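Local coordinates for protein putative amidohydrolase (Unidentified, PDB 3MKV) that probably acts as a zinc-dependent prolidase of the amidohydrolase superfamily, hydrolysing dipeptides that end in proline, at residues I27-V37 with I372-V380; N256-A267 with S310-V319. One frame throughout, in Å; residues are numbered along the deposited sequence.

Contact 1: residues I27-V37 with I372-V380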
loop_
_atom_site.group_PDB
_atom_site.type_symbol
_atom_site.label_atom_id
_atom_site.label_comp_id
_atom_site.label_asym_id
_atom_site.label_seq_id
_atom_site.Cartn_x
_atom_site.Cartn_y
_atom_site.Cartn_z
ATOM N N ILE A 27 -48.086 -36.118 -22.627
ATOM C CA ILE A 27 -47.372 -34.857 -22.483
ATOM C C ILE A 27 -46.656 -34.485 -23.774
ATOM O O ILE A 27 -45.939 -35.295 -24.357
ATOM C CB ILE A 27 -46.365 -34.913 -21.314
ATOM C CG1 ILE A 27 -46.960 -35.683 -20.132
ATOM C CG2 ILE A 27 -45.966 -33.510 -20.889
ATOM C CD1 ILE A 27 -45.930 -36.179 -19.148
ATOM N N LEU A 28 -46.867 -33.256 -24.226
ATOM C CA LEU A 28 -46.260 -32.788 -25.462
ATOM C C LEU A 28 -45.123 -31.816 -25.174
ATOM O O LEU A 28 -45.348 -30.700 -24.715
ATOM C CB LEU A 28 -47.303 -32.118 -26.352
ATOM C CG LEU A 28 -46.791 -31.553 -27.680
ATOM C CD1 LEU A 28 -46.349 -32.670 -28.618
ATOM C CD2 LEU A 28 -47.859 -30.695 -28.331
ATOM N N ILE A 29 -43.898 -32.260 -25.440
ATOM C CA ILE A 29 -42.720 -31.433 -25.255
ATOM C C ILE A 29 -42.177 -30.986 -26.596
ATOM O O ILE A 29 -42.001 -31.801 -27.499
ATOM C CB ILE A 29 -41.605 -32.207 -24.533
ATOM C CG1 ILE A 29 -41.977 -32.405 -23.065
ATOM C CG2 ILE A 29 -40.261 -31.488 -24.685
ATOM C CD1 ILE A 29 -43.331 -33.023 -22.898
ATOM N N GLU A 30 -41.906 -29.694 -26.727
ATOM C CA GLU A 30 -41.214 -29.208 -27.910
ATOM C C GLU A 30 -40.442 -27.921 -27.640
ATOM O O GLU A 30 -40.969 -26.975 -27.048
ATOM C CB GLU A 30 -42.185 -29.032 -29.076
ATOM C CG GLU A 30 -43.158 -27.894 -28.900
ATOM C CD GLU A 30 -44.233 -27.906 -29.961
ATOM O OE1 GLU A 30 -44.974 -28.910 -30.045
ATOM O OE2 GLU A 30 -44.336 -26.910 -30.707
ATOM N N ASP A 31 -39.185 -27.907 -28.072
ATOM C CA ASP A 31 -38.312 -26.746 -27.899
ATOM C C ASP A 31 -38.123 -26.322 -26.441
ATOM O O ASP A 31 -38.239 -25.140 -26.103
ATOM C CB ASP A 31 -38.812 -25.567 -28.732
ATOM C CG ASP A 31 -38.493 -25.719 -30.203
ATOM O OD1 ASP A 31 -38.952 -24.870 -30.993
ATOM O OD2 ASP A 31 -37.782 -26.683 -30.571
ATOM N N GLY A 32 -37.836 -27.294 -25.583
ATOM C CA GLY A 32 -37.487 -27.009 -24.201
ATOM C C GLY A 32 -38.640 -26.901 -23.225
ATOM O O GLY A 32 -38.431 -26.925 -22.017
ATOM N N PHE A 33 -39.861 -26.785 -23.730
ATOM C CA PHE A 33 -41.000 -26.549 -22.846
ATOM C C PHE A 33 -42.117 -27.577 -22.965
ATOM O O PHE A 33 -42.305 -28.190 -24.015
ATOM C CB PHE A 33 -41.566 -25.148 -23.076
ATOM C CG PHE A 33 -40.615 -24.054 -22.721
ATOM C CD1 PHE A 33 -40.612 -23.510 -21.448
ATOM C CD2 PHE A 33 -39.712 -23.572 -23.657
ATOM C CE1 PHE A 33 -39.730 -22.495 -21.113
ATOM C CE2 PHE A 33 -38.824 -22.555 -23.331
ATOM C CZ PHE A 33 -38.834 -22.015 -22.057
ATOM N N ILE A 34 -42.845 -27.761 -21.868
ATOM C CA ILE A 34 -44.079 -28.532 -21.880
ATOM C C ILE A 34 -45.133 -27.753 -22.660
ATOM O O ILE A 34 -45.394 -26.587 -22.368
ATOM C CB ILE A 34 -44.618 -28.759 -20.464
ATOM C CG1 ILE A 34 -43.563 -29.450 -19.592
ATOM C CG2 ILE A 34 -45.940 -29.507 -20.524
ATOM C CD1 ILE A 34 -42.888 -30.595 -20.277
ATOM N N ARG A 35 -45.741 -28.399 -23.646
ATOM C CA ARG A 35 -46.658 -27.715 -24.543
ATOM C C ARG A 35 -48.101 -28.083 -24.216
ATOM O O ARG A 35 -48.975 -27.215 -24.150
ATOM C CB ARG A 35 -46.328 -28.062 -25.997
ATOM C CG ARG A 35 -47.102 -27.257 -27.021
ATOM C CD ARG A 35 -46.578 -25.830 -27.130
ATOM N NE ARG A 35 -47.660 -24.887 -27.399
ATOM C CZ ARG A 35 -47.485 -23.603 -27.697
ATOM N NH1 ARG A 35 -46.262 -23.093 -27.787
ATOM N NH2 ARG A 35 -48.541 -22.827 -27.917
ATOM N N GLU A 36 -48.342 -29.373 -24.007
ATOM C CA GLU A 36 -49.672 -29.851 -23.664
ATOM C C GLU A 36 -49.600 -30.989 -22.661
ATOM O O GLU A 36 -48.651 -31.776 -22.654
ATOM C CB GLU A 36 -50.426 -30.312 -24.912
ATOM C CG GLU A 36 -50.697 -29.211 -25.926
ATOM C CD GLU A 36 -51.205 -29.753 -27.256
ATOM O OE1 GLU A 36 -50.820 -29.194 -28.308
ATOM O OE2 GLU A 36 -51.978 -30.742 -27.247
ATOM N N VAL A 37 -50.616 -31.062 -21.812
ATOM C CA VAL A 37 -50.726 -32.113 -20.820
ATOM C C VAL A 37 -52.205 -32.477 -20.684
ATOM O O VAL A 37 -52.915 -31.905 -19.852
ATOM C CB VAL A 37 -50.171 -31.646 -19.451
ATOM C CG1 VAL A 37 -50.275 -32.757 -18.416
ATOM C CG2 VAL A 37 -48.730 -31.168 -19.587
ATOM N N ILE A 372 -45.122 -30.552 -14.098
ATOM C CA ILE A 372 -45.309 -30.786 -15.528
ATOM C C ILE A 372 -46.597 -30.124 -16.031
ATOM O O ILE A 372 -47.659 -30.748 -16.051
ATOM C CB ILE A 372 -45.316 -32.290 -15.859
ATOM C CG1 ILE A 372 -43.930 -32.892 -15.626
ATOM C CG2 ILE A 372 -45.749 -32.520 -17.292
ATOM C CD1 ILE A 372 -43.955 -34.385 -15.419
ATOM N N VAL A 373 -46.486 -28.853 -16.418
ATOM C CA VAL A 373 -47.618 -28.064 -16.895
ATOM C C VAL A 373 -47.221 -27.310 -18.155
ATOM O O VAL A 373 -46.042 -27.032 -18.365
ATOM C CB VAL A 373 -48.082 -27.014 -15.851
ATOM C CG1 VAL A 373 -48.754 -27.675 -14.668
ATOM C CG2 VAL A 373 -46.912 -26.140 -15.403
ATOM N N PRO A 374 -48.211 -26.973 -19.003
ATOM C CA PRO A 374 -47.929 -26.239 -20.238
ATOM C C PRO A 374 -47.214 -24.921 -19.959
ATOM O O PRO A 374 -47.660 -24.137 -19.118
ATOM C CB PRO A 374 -49.322 -25.970 -20.820
ATOM C CG PRO A 374 -50.178 -27.030 -20.249
ATOM C CD PRO A 374 -49.644 -27.283 -18.863
ATOM N N GLY A 375 -46.113 -24.690 -20.669
ATOM C CA GLY A 375 -45.358 -23.449 -20.548
ATOM C C GLY A 375 -44.161 -23.594 -19.629
ATOM O O GLY A 375 -43.299 -22.716 -19.594
ATOM N N ALA A 376 -44.116 -24.706 -18.890
ATOM C CA ALA A 376 -43.029 -25.006 -17.957
ATOM C C ALA A 376 -41.812 -25.579 -18.677
ATOM O O ALA A 376 -41.893 -25.974 -19.842
ATOM C CB ALA A 376 -43.508 -25.987 -16.876
ATOM N N HIS A 377 -40.682 -25.632 -17.985
ATOM C CA HIS A 377 -39.477 -26.215 -18.576
ATOM C C HIS A 377 -39.643 -27.723 -18.712
ATOM O O HIS A 377 -40.127 -28.387 -17.793
ATOM C CB HIS A 377 -38.229 -25.890 -17.747
ATOM C CG HIS A 377 -37.791 -24.463 -17.856
ATOM N ND1 HIS A 377 -38.095 -23.515 -16.902
ATOM C CD2 HIS A 377 -37.081 -23.820 -18.813
ATOM C CE1 HIS A 377 -37.592 -22.349 -17.268
ATOM N NE2 HIS A 377 -36.969 -22.508 -18.421
ATOM N N ALA A 378 -39.253 -28.256 -19.865
ATOM C CA ALA A 378 -39.322 -29.690 -20.088
ATOM C C ALA A 378 -38.171 -30.363 -19.357
ATOM O O ALA A 378 -37.244 -30.899 -19.975
ATOM C CB ALA A 378 -39.295 -30.020 -21.575
ATOM N N ASP A 379 -38.236 -30.289 -18.031
ATOM C CA ASP A 379 -37.377 -31.063 -17.148
ATOM C C ASP A 379 -38.229 -32.219 -16.667
ATOM O O ASP A 379 -39.114 -32.039 -15.827
ATOM C CB ASP A 379 -36.928 -30.223 -15.944
ATOM C CG ASP A 379 -36.090 -29.007 -16.338
ATOM O OD1 ASP A 379 -35.929 -28.724 -17.552
ATOM O OD2 ASP A 379 -35.583 -28.332 -15.415
ATOM N N VAL A 380 -37.986 -33.402 -17.220
ATOM C CA VAL A 380 -38.853 -34.548 -16.962
ATOM C C VAL A 380 -38.064 -35.780 -16.567
ATOM O O VAL A 380 -36.990 -36.035 -17.098
ATOM C CB VAL A 380 -39.700 -34.912 -18.209
ATOM C CG1 VAL A 380 -40.652 -36.042 -17.886
ATOM C CG2 VAL A 380 -40.464 -33.702 -18.708
#

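Contact 2: residues N256-A267 with S310-V319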
loop_
_atom_site.group_PDB
_atom_site.type_symbol
_atom_site.label_atom_id
_atom_site.label_comp_id
_atom_site.label_asym_id
_atom_site.label_seq_id
_atom_site.Cartn_x
_atom_site.Cartn_y
_atom_site.Cartn_z
ATOM N N ASN A 256 -31.610 -26.952 12.363
ATOM C CA ASN A 256 -31.643 -28.181 13.144
ATOM C C ASN A 256 -32.228 -28.062 14.551
ATOM O O ASN A 256 -33.038 -28.899 14.967
ATOM C CB ASN A 256 -30.244 -28.785 13.240
ATOM C CG ASN A 256 -29.783 -29.409 11.939
ATOM O OD1 ASN A 256 -29.824 -28.781 10.875
ATOM N ND2 ASN A 256 -29.315 -30.648 12.022
ATOM N N LEU A 257 -31.800 -27.043 15.288
ATOM C CA LEU A 257 -32.190 -26.895 16.690
ATOM C C LEU A 257 -33.367 -25.941 16.858
ATOM O O LEU A 257 -33.575 -25.372 17.922
ATOM C CB LEU A 257 -30.996 -26.421 17.519
ATOM C CG LEU A 257 -29.833 -27.416 17.477
ATOM C CD1 LEU A 257 -28.575 -26.850 18.124
ATOM C CD2 LEU A 257 -30.242 -28.727 18.136
ATOM N N ILE A 258 -34.135 -25.762 15.797
ATOM C CA ILE A 258 -35.287 -24.883 15.862
ATOM C C ILE A 258 -36.269 -25.416 16.899
ATOM O O ILE A 258 -36.309 -26.618 17.170
ATOM C CB ILE A 258 -35.978 -24.769 14.486
ATOM C CG1 ILE A 258 -37.039 -23.673 14.505
ATOM C CG2 ILE A 258 -36.580 -26.106 14.063
ATOM C CD1 ILE A 258 -37.509 -23.283 13.115
ATOM N N ASP A 259 -37.059 -24.515 17.473
ATOM C CA ASP A 259 -38.079 -24.903 18.436
ATOM C C ASP A 259 -39.471 -24.473 17.974
ATOM O O ASP A 259 -39.608 -23.619 17.093
ATOM C CB ASP A 259 -37.766 -24.312 19.812
ATOM C CG ASP A 259 -37.810 -22.797 19.819
ATOM O OD1 ASP A 259 -38.130 -22.199 18.762
ATOM O OD2 ASP A 259 -37.528 -22.203 20.886
ATOM N N ASP A 260 -40.499 -25.073 18.570
ATOM C CA ASP A 260 -41.886 -24.764 18.225
ATOM C C ASP A 260 -42.109 -23.271 18.043
ATOM O O ASP A 260 -42.719 -22.834 17.061
ATOM C CB ASP A 260 -42.825 -25.281 19.309
ATOM C CG ASP A 260 -42.776 -26.788 19.445
ATOM O OD1 ASP A 260 -42.299 -27.277 20.493
ATOM O OD2 ASP A 260 -43.198 -27.488 18.498
ATOM N N GLU A 261 -41.620 -22.490 19.001
ATOM C CA GLU A 261 -41.856 -21.054 19.009
ATOM C C GLU A 261 -41.230 -20.349 17.798
ATOM O O GLU A 261 -41.831 -19.439 17.215
ATOM C CB GLU A 261 -41.344 -20.441 20.309
ATOM C CG GLU A 261 -41.563 -18.939 20.392
ATOM C CD GLU A 261 -40.741 -18.280 21.490
ATOM O OE1 GLU A 261 -40.205 -17.178 21.243
ATOM O OE2 GLU A 261 -40.631 -18.862 22.595
ATOM N N THR A 262 -40.021 -20.766 17.429
ATOM C CA THR A 262 -39.339 -20.185 16.284
ATOM C C THR A 262 -39.940 -20.735 15.001
ATOM O O THR A 262 -40.074 -20.016 14.004
ATOM C CB THR A 262 -37.834 -20.481 16.310
ATOM O OG1 THR A 262 -37.305 -20.131 17.590
ATOM C CG2 THR A 262 -37.111 -19.681 15.244
ATOM N N ALA A 263 -40.301 -22.014 15.025
ATOM C CA ALA A 263 -40.959 -22.631 13.877
ATOM C C ALA A 263 -42.172 -21.802 13.514
ATOM O O ALA A 263 -42.429 -21.538 12.341
ATOM C CB ALA A 263 -41.375 -24.061 14.197
ATOM N N ARG A 264 -42.908 -21.385 14.540
ATOM C CA ARG A 264 -44.098 -20.573 14.351
ATOM C C ARG A 264 -43.766 -19.253 13.676
ATOM O O ARG A 264 -44.439 -18.846 12.737
ATOM C CB ARG A 264 -44.815 -20.327 15.685
ATOM C CG ARG A 264 -45.776 -21.443 16.096
ATOM C CD ARG A 264 -46.832 -20.952 17.105
ATOM N NE ARG A 264 -46.244 -20.571 18.390
ATOM C CZ ARG A 264 -45.736 -21.437 19.265
ATOM N NH1 ARG A 264 -45.735 -22.740 18.999
ATOM N NH2 ARG A 264 -45.213 -21.001 20.401
ATOM N N LEU A 265 -42.722 -18.590 14.159
ATOM C CA LEU A 265 -42.331 -17.272 13.656
ATOM C C LEU A 265 -41.937 -17.314 12.182
ATOM O O LEU A 265 -42.294 -16.427 11.398
ATOM C CB LEU A 265 -41.181 -16.721 14.494
ATOM C CG LEU A 265 -40.635 -15.358 14.073
ATOM C CD1 LEU A 265 -41.499 -14.233 14.627
ATOM C CD2 LEU A 265 -39.196 -15.220 14.541
ATOM N N VAL A 266 -41.187 -18.343 11.809
ATOM C CA VAL A 266 -40.886 -18.608 10.397
ATOM C C VAL A 266 -42.158 -18.739 9.555
ATOM O O VAL A 266 -42.305 -18.082 8.519
ATOM C CB VAL A 266 -40.070 -19.904 10.243
ATOM C CG1 VAL A 266 -39.962 -20.298 8.782
ATOM C CG2 VAL A 266 -38.704 -19.736 10.866
ATOM N N ALA A 267 -43.073 -19.597 10.006
ATOM C CA ALA A 267 -44.344 -19.807 9.309
ATOM C C ALA A 267 -45.074 -18.496 9.102
ATOM O O ALA A 267 -45.585 -18.218 8.022
ATOM C CB ALA A 267 -45.219 -20.760 10.092
ATOM N N SER A 310 -36.594 -32.043 14.362
ATOM C CA SER A 310 -36.861 -30.681 13.866
ATOM C C SER A 310 -37.937 -30.678 12.795
ATOM O O SER A 310 -38.746 -29.752 12.725
ATOM C CB SER A 310 -35.585 -30.021 13.321
ATOM O OG SER A 310 -35.055 -30.729 12.203
ATOM N N ILE A 311 -37.936 -31.720 11.964
ATOM C CA ILE A 311 -38.922 -31.875 10.891
ATOM C C ILE A 311 -40.347 -31.922 11.444
ATOM O O ILE A 311 -41.252 -31.246 10.935
ATOM C CB ILE A 311 -38.658 -33.153 10.057
ATOM C CG1 ILE A 311 -37.231 -33.151 9.497
ATOM C CG2 ILE A 311 -39.675 -33.287 8.932
ATOM C CD1 ILE A 311 -36.917 -31.955 8.614
ATOM N N GLU A 312 -40.535 -32.728 12.486
ATOM C CA GLU A 312 -41.830 -32.851 13.156
ATOM C C GLU A 312 -42.275 -31.496 13.689
ATOM O O GLU A 312 -43.415 -31.084 13.477
ATOM C CB GLU A 312 -41.739 -33.867 14.300
ATOM C CG GLU A 312 -41.410 -35.290 13.856
ATOM C CD GLU A 312 -40.840 -36.143 14.986
ATOM O OE1 GLU A 312 -40.703 -35.621 16.113
ATOM O OE2 GLU A 312 -40.519 -37.328 14.744
ATOM N N ILE A 313 -41.358 -30.811 14.375
ATOM C CA ILE A 313 -41.585 -29.455 14.870
ATOM C C ILE A 313 -42.018 -28.488 13.763
ATOM O O ILE A 313 -42.936 -27.685 13.950
ATOM C CB ILE A 313 -40.315 -28.892 15.580
ATOM C CG1 ILE A 313 -40.088 -29.598 16.920
ATOM C CG2 ILE A 313 -40.399 -27.369 15.773
ATOM C CD1 ILE A 313 -38.820 -29.154 17.633
ATOM N N MET A 314 -41.364 -28.566 12.608
ATOM C CA MET A 314 -41.632 -27.610 11.530
ATOM C C MET A 314 -42.943 -27.902 10.829
ATOM O O MET A 314 -43.647 -26.983 10.407
ATOM C CB MET A 314 -40.472 -27.560 10.525
ATOM C CG MET A 314 -39.294 -26.697 10.983
ATOM S SD MET A 314 -37.878 -26.697 9.859
ATOM C CE MET A 314 -37.149 -28.303 10.156
ATOM N N LYS A 315 -43.268 -29.184 10.700
ATOM C CA LYS A 315 -44.534 -29.583 10.089
ATOM C C LYS A 315 -45.705 -29.122 10.956
ATOM O O LYS A 315 -46.635 -28.470 10.482
ATOM C CB LYS A 315 -44.586 -31.099 9.915
ATOM C CG LYS A 315 -45.901 -31.598 9.359
ATOM C CD LYS A 315 -45.903 -33.108 9.237
ATOM C CE LYS A 315 -47.217 -33.626 8.647
ATOM N NZ LYS A 315 -47.152 -35.096 8.352
ATOM N N ARG A 316 -45.635 -29.468 12.235
ATOM C CA ARG A 316 -46.618 -29.045 13.212
ATOM C C ARG A 316 -46.864 -27.546 13.096
ATOM O O ARG A 316 -47.990 -27.072 13.248
ATOM C CB ARG A 316 -46.113 -29.395 14.613
ATOM C CG ARG A 316 -47.141 -29.279 15.730
ATOM C CD ARG A 316 -46.482 -29.619 17.061
ATOM N NE ARG A 316 -45.901 -30.960 17.029
ATOM C CZ ARG A 316 -44.717 -31.285 17.545
ATOM N NH1 ARG A 316 -43.962 -30.362 18.131
ATOM N NH2 ARG A 316 -44.282 -32.535 17.461
ATOM N N ALA A 317 -45.801 -26.800 12.820
ATOM C CA ALA A 317 -45.895 -25.349 12.711
ATOM C C ALA A 317 -46.416 -24.874 11.350
ATOM O O ALA A 317 -46.800 -23.710 11.192
ATOM C CB ALA A 317 -44.550 -24.721 13.009
ATOM N N GLY A 318 -46.427 -25.773 10.372
ATOM C CA GLY A 318 -46.853 -25.408 9.024
ATOM C C GLY A 318 -45.767 -24.644 8.286
ATOM O O GLY A 318 -46.047 -23.791 7.433
ATOM N N VAL A 319 -44.518 -24.949 8.618
ATOM C CA VAL A 319 -43.384 -24.350 7.922
ATOM C C VAL A 319 -43.195 -24.942 6.528
ATOM O O VAL A 319 -43.050 -26.158 6.361
ATOM C CB VAL A 319 -42.084 -24.513 8.728
ATOM C CG1 VAL A 319 -40.880 -24.083 7.896
ATOM C CG2 VAL A 319 -42.161 -23.707 10.013
HETATM O O HOH W 1 -44.350 -26.657 16.075
#

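Contact 1: residues I27-V37 with I372-V380
Ile34 reaches from the edge strand 33-38 into the bend of the 372-380 loop. Its CB lies against Val373 O; chi1 of -57° sets CG1 beside the backbone N and leaves CG2 anti to it, 3.3 Å from Val373 O. CG1 continues inward past the Ala376 carbonyl, and CD1 ends 3.7 Å from Ala378 CA, with Val380 CG2 just beyond. Branching at CB thus gives Ile34 two arms, one on the Val373 carbonyl where the type II turn Val373-Ala376 starts, the other running to Ala378. Its N donates to Ala376 O at 2.9 Å, and its O accepts from Gly375 N almost straight, at 175°; Gly375 suits the turn by its positive phi. With Ala378 N to Gly32 O, these bonds lay the loop along the edge of the small beta sheet beside the amidohydrolase barrel, the 27-37 hairpin turning through a type I' turn with a classic bulge at Arg35 and Glu36. The small Ala378 fits its CB 3.6 Å from Ile29 CG2. Outside, Phe33 CE1 stands over one face of the His377 ring, the planes 31° apart, while His377 ND1 bonds to Lys368 O. Deeper down, Ile27 and Ile372 cross at about a right angle, their CG2 methyls 3.7 Å apart.

Contact 2: residues N256-A267 with S310-V319
Ala263 and Ala317 meet methyl to methyl, their CB atoms 3.5 Å apart, where helices 260-267 and 310-317 pack with axes 8.7 Å apart and crossing at -48°. Small residues suit this point because their bare methyls let the axes come this close. Around it Ile313 sends CG2, anti to its backbone N, against Asp260 N at 3.6 Å and beside Ala263 CB, while its CD1 runs out to Ile258 O. Val319 closes the other end: CG2 sits 3.2 Å from Ala263 O, and CG1 meets Val266 CG1. Gly318, with positive phi, ends the helix in a Schellman motif and turns the chain so that Val319 can enter this apolar layer.

The outer side is polar and looser. Arg316 NH1 meets the syn lone pair of Asp260 OD2 at 3.0 Å, a salt bridge, but the bond is bent to 132° and the carboxylate and guanidinium planes stand 41° apart. A water also donates to Asp260 OD2 and to Ile313 O, bridging the two helices. Nearby, Asp259 caps helix 260-269, its OD1 accepting from Thr262 N and OG1 from opposite faces of the carboxylate plane. Inward, Val266, Met314 and Val319 all pack on Val273 of strand 272-274, and Ile258 reaches Ile241 of helix 238-246.

In the fold
From the N terminus the chain first builds the small sheet with strands 5-9, 25-30, 33-38 and 48-51, then enters the metal-binding amidohydrolase domain, whose zinc ligands include His65, His67, His234, His254 and Asp326. Contact 2 closes a short loop of 42 intervening residues within that domain, joining helix 260-269, soon after His254, to helix 307-317. Contact 1 closes much later, when the segment after helix 348-362 returns to the N-terminal hairpin before strand 380-383, across 334 residues. Contact 2 therefore lies within its span, and the two do not cross. Their centres are 35 Å apart: one ties the N-terminal hairpin to a loop late in the chain, the other pairs two helices on the outside of the barrel.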